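Local coordinates for quinoline 2-oxidoreductase large subunit (Pseudomonas putida, PDB 1T3Q), which probably catalyses the hydroxylation of quinoline at carbon 2, carrying a molybdenum centre and a pterin cytosine dinucleotide cofactor, at residues M91-F96 against V165-S170; E566-L571 against A603-A608; A628-S633 against L733-I738; A644-D649 against A751-A756. All blocks are in the same frame, centred on the assembly; numbering follows the deposited sequence.

Contact 1 of 4, residues M91-F96 against V165-S170. With SO4 (sulfate ion), chain K.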
# COMPACT_ATOMS: atom_id res chain seq x y z
N MET B 91 13.62 33.89 -6.41
CA MET B 91 13.76 34.38 -5.05
C MET B 91 13.33 35.84 -5.00
O MET B 91 13.52 36.58 -5.96
CB MET B 91 15.22 34.28 -4.59
CG MET B 91 15.66 32.91 -4.12
SD MET B 91 15.10 32.54 -2.44
CE MET B 91 14.93 30.76 -2.54
N GLN B 92 12.77 36.25 -3.86
CA GLN B 92 12.32 37.62 -3.65
C GLN B 92 13.56 38.43 -3.25
O GLN B 92 13.64 38.95 -2.14
CB GLN B 92 11.27 37.67 -2.54
N VAL B 93 14.51 38.50 -4.17
CA VAL B 93 15.76 39.22 -3.94
C VAL B 93 16.03 40.15 -5.12
O VAL B 93 15.97 39.73 -6.27
CB VAL B 93 16.94 38.22 -3.80
CG1 VAL B 93 18.26 38.96 -3.75
CG2 VAL B 93 16.75 37.37 -2.54
N GLU B 94 16.31 41.41 -4.82
CA GLU B 94 16.56 42.40 -5.87
C GLU B 94 17.68 41.98 -6.83
O GLU B 94 18.80 41.70 -6.42
CB GLU B 94 16.91 43.75 -5.25
CG GLU B 94 17.07 44.87 -6.28
CD GLU B 94 17.58 46.16 -5.67
OE1 GLU B 94 17.68 47.17 -6.42
OE2 GLU B 94 17.89 46.18 -4.46
N GLY B 95 17.35 41.96 -8.12
CA GLY B 95 18.34 41.60 -9.13
C GLY B 95 18.50 40.11 -9.37
O GLY B 95 19.28 39.71 -10.24
N PHE B 96 17.78 39.29 -8.63
CA PHE B 96 17.89 37.84 -8.79
C PHE B 96 17.35 37.41 -10.15
O PHE B 96 16.27 37.84 -10.55
CB PHE B 96 17.11 37.11 -7.70
CG PHE B 96 17.28 35.62 -7.73
CD1 PHE B 96 18.40 35.02 -7.15
CD2 PHE B 96 16.34 34.81 -8.36
CE1 PHE B 96 18.58 33.63 -7.20
CE2 PHE B 96 16.51 33.42 -8.43
CZ PHE B 96 17.64 32.84 -7.84
N VAL B 165 25.76 36.47 -14.16
CA VAL B 165 25.55 36.78 -12.75
C VAL B 165 24.09 36.56 -12.37
O VAL B 165 23.22 37.38 -12.67
CB VAL B 165 25.96 38.23 -12.42
CG1 VAL B 165 25.74 38.50 -10.93
CG2 VAL B 165 27.44 38.43 -12.78
N VAL B 166 23.82 35.43 -11.72
CA VAL B 166 22.47 35.08 -11.30
C VAL B 166 22.01 35.98 -10.15
O VAL B 166 20.84 36.37 -10.09
CB VAL B 166 22.40 33.60 -10.85
CG1 VAL B 166 21.06 33.31 -10.19
CG2 VAL B 166 22.60 32.70 -12.07
N SER B 167 22.92 36.31 -9.25
CA SER B 167 22.57 37.17 -8.12
C SER B 167 23.79 37.85 -7.55
O SER B 167 24.88 37.28 -7.49
CB SER B 167 21.87 36.38 -7.02
OG SER B 167 21.50 37.23 -5.94
N ARG B 168 23.60 39.09 -7.12
CA ARG B 168 24.67 39.89 -6.56
C ARG B 168 24.08 40.76 -5.46
O ARG B 168 23.24 41.62 -5.72
CB ARG B 168 25.25 40.77 -7.67
CG ARG B 168 26.47 41.55 -7.30
CD ARG B 168 27.11 42.09 -8.56
NE ARG B 168 28.55 42.22 -8.40
CZ ARG B 168 29.42 42.00 -9.37
NH1 ARG B 168 29.01 41.64 -10.58
NH2 ARG B 168 30.71 42.13 -9.12
N THR B 169 24.53 40.53 -4.23
CA THR B 169 24.01 41.28 -3.10
C THR B 169 25.11 41.68 -2.13
O THR B 169 26.11 40.97 -1.98
CB THR B 169 22.96 40.46 -2.32
OG1 THR B 169 21.95 39.99 -3.23
CG2 THR B 169 22.30 41.31 -1.25
N SER B 170 24.92 42.81 -1.48
CA SER B 170 25.86 43.31 -0.49
C SER B 170 25.03 43.96 0.60
O SER B 170 24.41 45.00 0.38
CB SER B 170 26.80 44.33 -1.12
OG SER B 170 27.65 44.89 -0.13
S SO4 K . 33.15 41.95 -10.62
O1 SO4 K . 33.04 43.39 -10.29
O2 SO4 K . 34.48 41.68 -11.21
O3 SO4 K . 33.00 41.16 -9.39
O4 SO4 K . 32.10 41.58 -11.58
O HOH W 1 20.54 39.67 -7.07
O HOH W 2 20.06 41.80 -4.06

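Contact 2 of 4, residues E566-L571 against A603-A608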
# COMPACT_ATOMS: atom_id res chain seq x y z
N GLU B 566 -5.79 20.23 26.48
CA GLU B 566 -6.70 21.16 27.16
C GLU B 566 -8.10 20.58 27.29
O GLU B 566 -8.75 20.75 28.31
CB GLU B 566 -6.75 22.50 26.43
CG GLU B 566 -5.50 23.34 26.63
CD GLU B 566 -5.29 23.70 28.09
OE1 GLU B 566 -4.12 23.90 28.50
OE2 GLU B 566 -6.30 23.79 28.83
N ARG B 567 -8.57 19.87 26.26
CA ARG B 567 -9.90 19.29 26.32
C ARG B 567 -9.95 18.18 27.35
O ARG B 567 -10.98 17.97 28.00
CB ARG B 567 -10.31 18.80 24.93
CG ARG B 567 -10.56 19.97 23.98
CD ARG B 567 -10.71 19.57 22.52
NE ARG B 567 -10.78 20.76 21.68
CZ ARG B 567 -10.63 20.76 20.36
NH1 ARG B 567 -10.70 21.89 19.68
NH2 ARG B 567 -10.41 19.62 19.71
N VAL B 568 -8.83 17.48 27.53
CA VAL B 568 -8.76 16.42 28.53
C VAL B 568 -8.78 17.07 29.92
O VAL B 568 -9.42 16.58 30.84
CB VAL B 568 -7.47 15.56 28.35
CG1 VAL B 568 -7.27 14.65 29.57
CG2 VAL B 568 -7.59 14.69 27.09
N LYS B 569 -8.08 18.19 30.06
CA LYS B 569 -8.02 18.91 31.33
C LYS B 569 -9.40 19.45 31.71
O LYS B 569 -9.80 19.43 32.88
CB LYS B 569 -7.01 20.05 31.26
CG LYS B 569 -5.55 19.58 31.19
CD LYS B 569 -4.61 20.66 30.68
CE LYS B 569 -4.55 21.87 31.60
NZ LYS B 569 -3.62 22.92 31.09
N GLN B 570 -10.14 19.94 30.71
CA GLN B 570 -11.48 20.47 30.93
C GLN B 570 -12.43 19.40 31.43
O GLN B 570 -13.24 19.63 32.33
CB GLN B 570 -12.03 21.07 29.64
CG GLN B 570 -11.22 22.22 29.11
CD GLN B 570 -11.71 22.71 27.77
OE1 GLN B 570 -11.08 23.57 27.15
NE2 GLN B 570 -12.82 22.17 27.31
N LEU B 571 -12.36 18.22 30.83
CA LEU B 571 -13.22 17.12 31.23
C LEU B 571 -12.82 16.63 32.62
O LEU B 571 -13.68 16.35 33.46
CB LEU B 571 -13.13 15.97 30.23
CG LEU B 571 -13.97 14.74 30.55
CD1 LEU B 571 -15.42 15.14 30.69
CD2 LEU B 571 -13.81 13.69 29.45
N ALA B 603 -6.31 7.15 30.66
CA ALA B 603 -7.20 6.31 29.87
C ALA B 603 -8.67 6.44 30.29
O ALA B 603 -9.57 6.34 29.46
CB ALA B 603 -6.76 4.86 29.95
N GLU B 604 -8.90 6.66 31.58
CA GLU B 604 -10.27 6.78 32.06
C GLU B 604 -10.92 8.10 31.62
O GLU B 604 -12.09 8.12 31.25
CB GLU B 604 -10.33 6.67 33.59
CG GLU B 604 -11.74 6.73 34.15
CD GLU B 604 -11.80 6.53 35.66
OE1 GLU B 604 -12.91 6.59 36.23
OE2 GLU B 604 -10.74 6.32 36.28
N VAL B 605 -10.15 9.19 31.65
CA VAL B 605 -10.68 10.48 31.23
C VAL B 605 -10.96 10.43 29.73
O VAL B 605 -12.02 10.82 29.26
CB VAL B 605 -9.69 11.63 31.51
CG1 VAL B 605 -10.31 12.97 31.10
CG2 VAL B 605 -9.33 11.66 32.99
N VAL B 606 -9.98 9.93 28.98
CA VAL B 606 -10.11 9.81 27.54
C VAL B 606 -11.30 8.92 27.21
O VAL B 606 -12.08 9.22 26.32
CB VAL B 606 -8.82 9.24 26.91
CG1 VAL B 606 -9.03 8.94 25.41
CG2 VAL B 606 -7.68 10.23 27.09
N GLY B 607 -11.42 7.81 27.94
CA GLY B 607 -12.53 6.90 27.71
C GLY B 607 -13.86 7.63 27.81
O GLY B 607 -14.75 7.46 26.97
N ALA B 608 -13.98 8.47 28.83
CA ALA B 608 -15.20 9.25 29.05
C ALA B 608 -15.40 10.31 27.96
O ALA B 608 -16.53 10.59 27.57
CB ALA B 608 -15.16 9.92 30.44

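Contact 3 of 4, residues A628-S633 against L733-I738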
# COMPACT_ATOMS: atom_id res chain seq x y z
N ALA B 628 -2.22 21.80 14.08
CA ALA B 628 -1.73 23.16 14.27
C ALA B 628 -0.39 23.36 13.61
O ALA B 628 0.47 22.48 13.63
CB ALA B 628 -1.62 23.46 15.77
N THR B 629 -0.20 24.53 13.00
CA THR B 629 1.07 24.83 12.39
C THR B 629 1.90 25.60 13.41
O THR B 629 1.35 26.24 14.31
CB THR B 629 0.91 25.68 11.12
OG1 THR B 629 2.20 25.89 10.53
CG2 THR B 629 0.29 27.04 11.47
N TYR B 630 3.22 25.55 13.26
CA TYR B 630 4.11 26.25 14.16
C TYR B 630 5.26 26.89 13.39
O TYR B 630 5.74 26.33 12.40
CB TYR B 630 4.66 25.30 15.24
CG TYR B 630 5.88 25.81 15.97
CD1 TYR B 630 7.16 25.50 15.52
CD2 TYR B 630 5.76 26.57 17.14
CE1 TYR B 630 8.29 25.93 16.21
CE2 TYR B 630 6.89 27.01 17.84
CZ TYR B 630 8.15 26.68 17.36
OH TYR B 630 9.27 27.06 18.06
N ASP B 631 5.67 28.06 13.85
CA ASP B 631 6.74 28.81 13.22
C ASP B 631 7.35 29.66 14.34
O ASP B 631 6.65 30.46 14.95
CB ASP B 631 6.13 29.70 12.12
CG ASP B 631 7.17 30.35 11.22
OD1 ASP B 631 8.32 29.87 11.18
OD2 ASP B 631 6.82 31.33 10.54
N PRO B 632 8.64 29.46 14.65
CA PRO B 632 9.23 30.26 15.73
C PRO B 632 9.08 31.76 15.52
O PRO B 632 9.09 32.25 14.39
CB PRO B 632 10.69 29.80 15.76
CG PRO B 632 10.90 29.15 14.41
CD PRO B 632 9.60 28.47 14.14
N SER B 633 8.94 32.49 16.62
CA SER B 633 8.75 33.94 16.58
C SER B 633 10.04 34.71 16.32
O SER B 633 10.01 35.92 16.09
CB SER B 633 8.13 34.41 17.89
OG SER B 633 8.96 34.08 18.98
N LEU B 733 11.72 29.99 22.90
CA LEU B 733 10.82 30.03 21.75
C LEU B 733 10.39 28.66 21.23
O LEU B 733 9.63 28.57 20.26
CB LEU B 733 11.49 30.79 20.61
CG LEU B 733 12.20 32.09 21.02
CD1 LEU B 733 12.78 32.75 19.78
CD2 LEU B 733 11.20 33.02 21.71
N VAL B 734 10.86 27.60 21.87
CA VAL B 734 10.54 26.25 21.44
C VAL B 734 10.15 25.41 22.66
O VAL B 734 10.78 25.52 23.70
CB VAL B 734 11.77 25.60 20.75
CG1 VAL B 734 11.40 24.26 20.15
CG2 VAL B 734 12.32 26.55 19.68
N PRO B 735 9.10 24.58 22.55
CA PRO B 735 8.74 23.79 23.72
C PRO B 735 9.91 22.93 24.20
O PRO B 735 10.68 22.42 23.40
CB PRO B 735 7.54 22.95 23.25
CG PRO B 735 7.49 23.14 21.75
CD PRO B 735 8.06 24.50 21.51
N GLY B 736 10.04 22.82 25.52
CA GLY B 736 11.12 22.03 26.09
C GLY B 736 12.48 22.69 25.98
O GLY B 736 13.47 22.13 26.46
N GLY B 737 12.55 23.87 25.36
CA GLY B 737 13.82 24.57 25.23
C GLY B 737 14.71 24.02 24.12
O GLY B 737 15.88 24.37 24.01
N ILE B 738 14.12 23.16 23.30
CA ILE B 738 14.81 22.51 22.19
C ILE B 738 15.34 23.43 21.08
O ILE B 738 14.64 24.33 20.63
CB ILE B 738 13.87 21.47 21.53
CG1 ILE B 738 13.58 20.33 22.52
CG2 ILE B 738 14.47 20.94 20.22
CD1 ILE B 738 12.35 19.51 22.17
O HOH W 3 7.97 30.81 19.03

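Contact 4 of 4, residues A644-D649 against A751-A756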
# COMPACT_ATOMS: atom_id res chain seq x y z
N ALA B 644 40.39 20.09 16.13
CA ALA B 644 40.92 18.91 15.47
C ALA B 644 42.43 18.92 15.54
O ALA B 644 43.06 19.98 15.50
CB ALA B 644 40.46 18.87 14.01
N ILE B 645 43.01 17.74 15.65
CA ILE B 645 44.45 17.59 15.67
C ILE B 645 44.78 16.72 14.47
O ILE B 645 44.22 15.64 14.30
CB ILE B 645 44.96 16.91 16.95
CG1 ILE B 645 44.74 17.84 18.15
CG2 ILE B 645 46.43 16.56 16.81
CD1 ILE B 645 45.20 17.26 19.49
N VAL B 646 45.66 17.22 13.61
CA VAL B 646 46.05 16.48 12.41
C VAL B 646 47.55 16.25 12.42
O VAL B 646 48.32 17.03 12.99
CB VAL B 646 45.70 17.25 11.11
CG1 VAL B 646 44.20 17.53 11.06
CG2 VAL B 646 46.50 18.53 11.01
N GLU B 647 47.96 15.15 11.80
CA GLU B 647 49.37 14.81 11.70
C GLU B 647 49.70 14.66 10.23
O GLU B 647 49.05 13.89 9.52
CB GLU B 647 49.66 13.49 12.42
CG GLU B 647 51.07 12.97 12.17
CD GLU B 647 51.28 11.56 12.69
OE1 GLU B 647 51.44 11.40 13.92
OE2 GLU B 647 51.28 10.62 11.87
N ILE B 648 50.70 15.41 9.77
CA ILE B 648 51.12 15.36 8.38
C ILE B 648 52.53 14.78 8.29
O ILE B 648 53.43 15.24 8.98
CB ILE B 648 51.14 16.77 7.76
CG1 ILE B 648 49.74 17.39 7.83
CG2 ILE B 648 51.62 16.69 6.32
CD1 ILE B 648 49.70 18.84 7.39
N ASP B 649 52.71 13.77 7.44
CA ASP B 649 54.03 13.16 7.26
C ASP B 649 54.87 14.09 6.39
O ASP B 649 54.47 14.42 5.27
CB ASP B 649 53.88 11.80 6.57
CG ASP B 649 55.19 11.03 6.53
OD1 ASP B 649 55.54 10.41 7.56
OD2 ASP B 649 55.86 11.04 5.48
N ALA B 751 36.14 23.68 9.36
CA ALA B 751 37.02 24.79 9.70
C ALA B 751 38.12 24.32 10.65
O ALA B 751 39.27 24.72 10.52
CB ALA B 751 36.21 25.92 10.34
N ALA B 752 37.76 23.45 11.59
CA ALA B 752 38.72 22.92 12.55
C ALA B 752 39.85 22.16 11.85
O ALA B 752 41.01 22.29 12.22
CB ALA B 752 38.02 22.01 13.56
N VAL B 753 39.50 21.37 10.84
CA VAL B 753 40.50 20.60 10.11
C VAL B 753 41.41 21.50 9.27
O VAL B 753 42.64 21.35 9.29
CB VAL B 753 39.86 19.54 9.18
CG1 VAL B 753 40.96 18.76 8.45
CG2 VAL B 753 38.98 18.59 9.98
N VAL B 754 40.82 22.43 8.53
CA VAL B 754 41.63 23.34 7.72
C VAL B 754 42.54 24.14 8.64
O VAL B 754 43.73 24.32 8.35
CB VAL B 754 40.74 24.32 6.92
CG1 VAL B 754 41.61 25.36 6.22
CG2 VAL B 754 39.93 23.55 5.88
N ALA B 755 42.00 24.62 9.76
CA ALA B 755 42.80 25.38 10.71
C ALA B 755 43.93 24.49 11.24
O ALA B 755 45.05 24.96 11.43
CB ALA B 755 41.93 25.87 11.88
N ALA B 756 43.64 23.21 11.46
CA ALA B 756 44.65 22.28 11.96
C ALA B 756 45.81 22.11 10.99
O ALA B 756 46.97 22.14 11.38
CB ALA B 756 44.01 20.93 12.27

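Contact 1 of 4, residues M91-F96 against V165-S170
F96 lays its ring alongside V166 and S167 where a turn from the hammerhead-domain region meets a strand of the cofactor-binding region. The ring and the V166 side chain point the same way, CE1 of F96 lying 3.9 Å from CG1 of V166, while CD1 of F96 comes 3.7 Å from CB of S167. Both neighbours approach the ring obliquely. With CG anti to the backbone nitrogen (chi1 -175°), the ring also receives CB of M91 over the centre of one face, so the aromatic side chain ties the loop to itself as well as to the strand. V93 crosses T169 at a slant, its CG1 3.9 Å from OG1 of T169. V93 to F96 form a type II turn, and G95 suits its third position, where a positive phi would press a CB against the preceding carbonyl. The turn directs O of E94 toward two waters. R168 runs away from the turn to a salt bridge with E356; a sulfate, probably from the crystallisation liquor, lies near its guanidinium, but too close for its placement to be trusted in detail. Between the backbones CA of F96 makes a C-H...O contact with O of V166 at 3.5 Å. Apolar contact around F96 and V93 thus sits beside two water bridges from O of E94, one to the backbone N of R168 and one to the hydroxyl of T169, in place of direct conventional hydrogen bonds.

Contact 2 of 4, residues E566-L571 against A603-A608
V568 and L571 pack against V605 and A608 in an orthogonal helix-helix packing within the molybdopterin cofactor-binding region, the segment axes 9.8 Å apart and 91° in direction. At such a crossing few residues can meet, and branched aliphatic side chains one turn apart fill the small common area. V605 sits in the middle: its CG1 lies 3.8 Å from CG1 of V568 and 3.9 Å from CD2 of L571. The side chains of L571 and V605 run antiparallel, side by side, which carries CD2 of L571 over the second helix, 3.4 Å from O of V605. Beyond it the small A608 lets the same methyl reach across, CD2 to CB being 4.1 Å. I491 of strand 486-491 touches both V568 and V606, and T615 and P617 also cover L571; V568, L571, V605 and V606 are buried, while A608 at the margin is partly exposed. V606 is a looser fringe, its CG2 standing 4.5 Å from CG2 of V568. The other side of helix 549-576 has a different character: E566 and K569, partly exposed, pair one turn apart, though K569 also touches I583. There NZ of K569 meets OE1 of E566 at 2.8 Å, on the syn side but 35° out of the carboxylate plane.

Contact 3 of 4, residues A628-S633 against L733-I738
Y630 reaches from the loop leaving strand 625-629 to the backbone of L733, joining the outermost strand, within this chain, of a four-stranded sheet to the loop that precedes helix 744-761. Its hydroxyl donates to O of L733 at 2.7 Å, the carbonyl oxygen lying in the plane of the ring at its edge. The approach is bent, with a C=O...OH angle of 140° and the hydroxyl tilted 24° from the carbonyl plane. A tyrosine suits this buried place because its long flat ring spans the gap while its one polar atom satisfies a main-chain acceptor. V734 stands roughly perpendicular to the tyrosine side chain, bringing CG2 to 3.5 Å from OH of Y630. At the more open end L733 turns its side chain to S633, CD2 coming 3.7 Å from OG. The same L733 oxygen has a second partner, a water at 3.0 Å that in turn accepts from N of S633, so two donors grip one carbonyl.

In the next shell N of P632 lies over one face of the tyrosine ring, offset toward the rim, and the backbone of Y630 bonds that of D485. D631 holds the loop further, through K3 and T471, and N of T629 bonds T623 of the second subunit. On the opposite segment, P735 and G736, the latter at positive phi, suit the tight bend from V734 to G737. Helix 549-576 backs V734 and P735 through V551 and A554, and I738 beyond the bend touches the pterin cofactor. Closing the bend, N of G737 donates to O of V734 at 2.9 Å.

Contact 4 of 4, residues A644-D649 against A751-A756
A helix laid on the face of a mixed four-stranded sheet makes this contact in the cofactor-binding part of the fold: helix 744-761 covers strand 636-649, the two segment axes passing 7.4 Å apart at 43°. A644 and V646, two residues apart on the strand, direct their CB atoms at the helix, whereas I645 between them faces the other way, onto L456 and L458 of the neighbouring strand. Alanines keep the layers close. CB of A644 rests 4.0 Å from CB of A752 and 4.3 Å from CG2 of V753, and O of A644 lies 3.5 Å from CB of A756, one helical turn on from A752. V646 supplies the bulk that the alanines lack. Its CG1 reaches CB of A756 at 3.6 Å and, less closely, CG1 of V753, while V753 also touches F660 of strand 655-665 and T690 and L691 of helix 672-692. All five touching residues are buried and apolar, as befits the seam between a sheet and its covering helix. E743, which immediately precedes this helix, belongs to the molybdenum pocket. The first torsion of V646, chi1 -58°, sets CG2 between its backbone N and carbonyl carbon, with CG2 3.6 Å from the carbonyl C of A756.

In the fold
The four contacts do not touch one another. Contact 3 is directly bound up with the cofactor: I738 lies in the pterin cytosine dinucleotide pocket, and the V734 side chain is about 8 Å from that ligand. Helix 549-576 links it to contact 2, carrying E566-L571 farther along and backing the 733-738 loop nearer its start; their centres are 25 Å apart, nearest atoms about 10 Å. From the same loop the chain runs through E743 of the molybdenum pocket into the helix of contact 4. Contacts 2 and 4, 58 Å between centres, lie on opposite sides of the chain's centre. Contact 1 precedes the rest in sequence and lies 31 Å from contact 3, centre to centre, and 36 Å from contact 4.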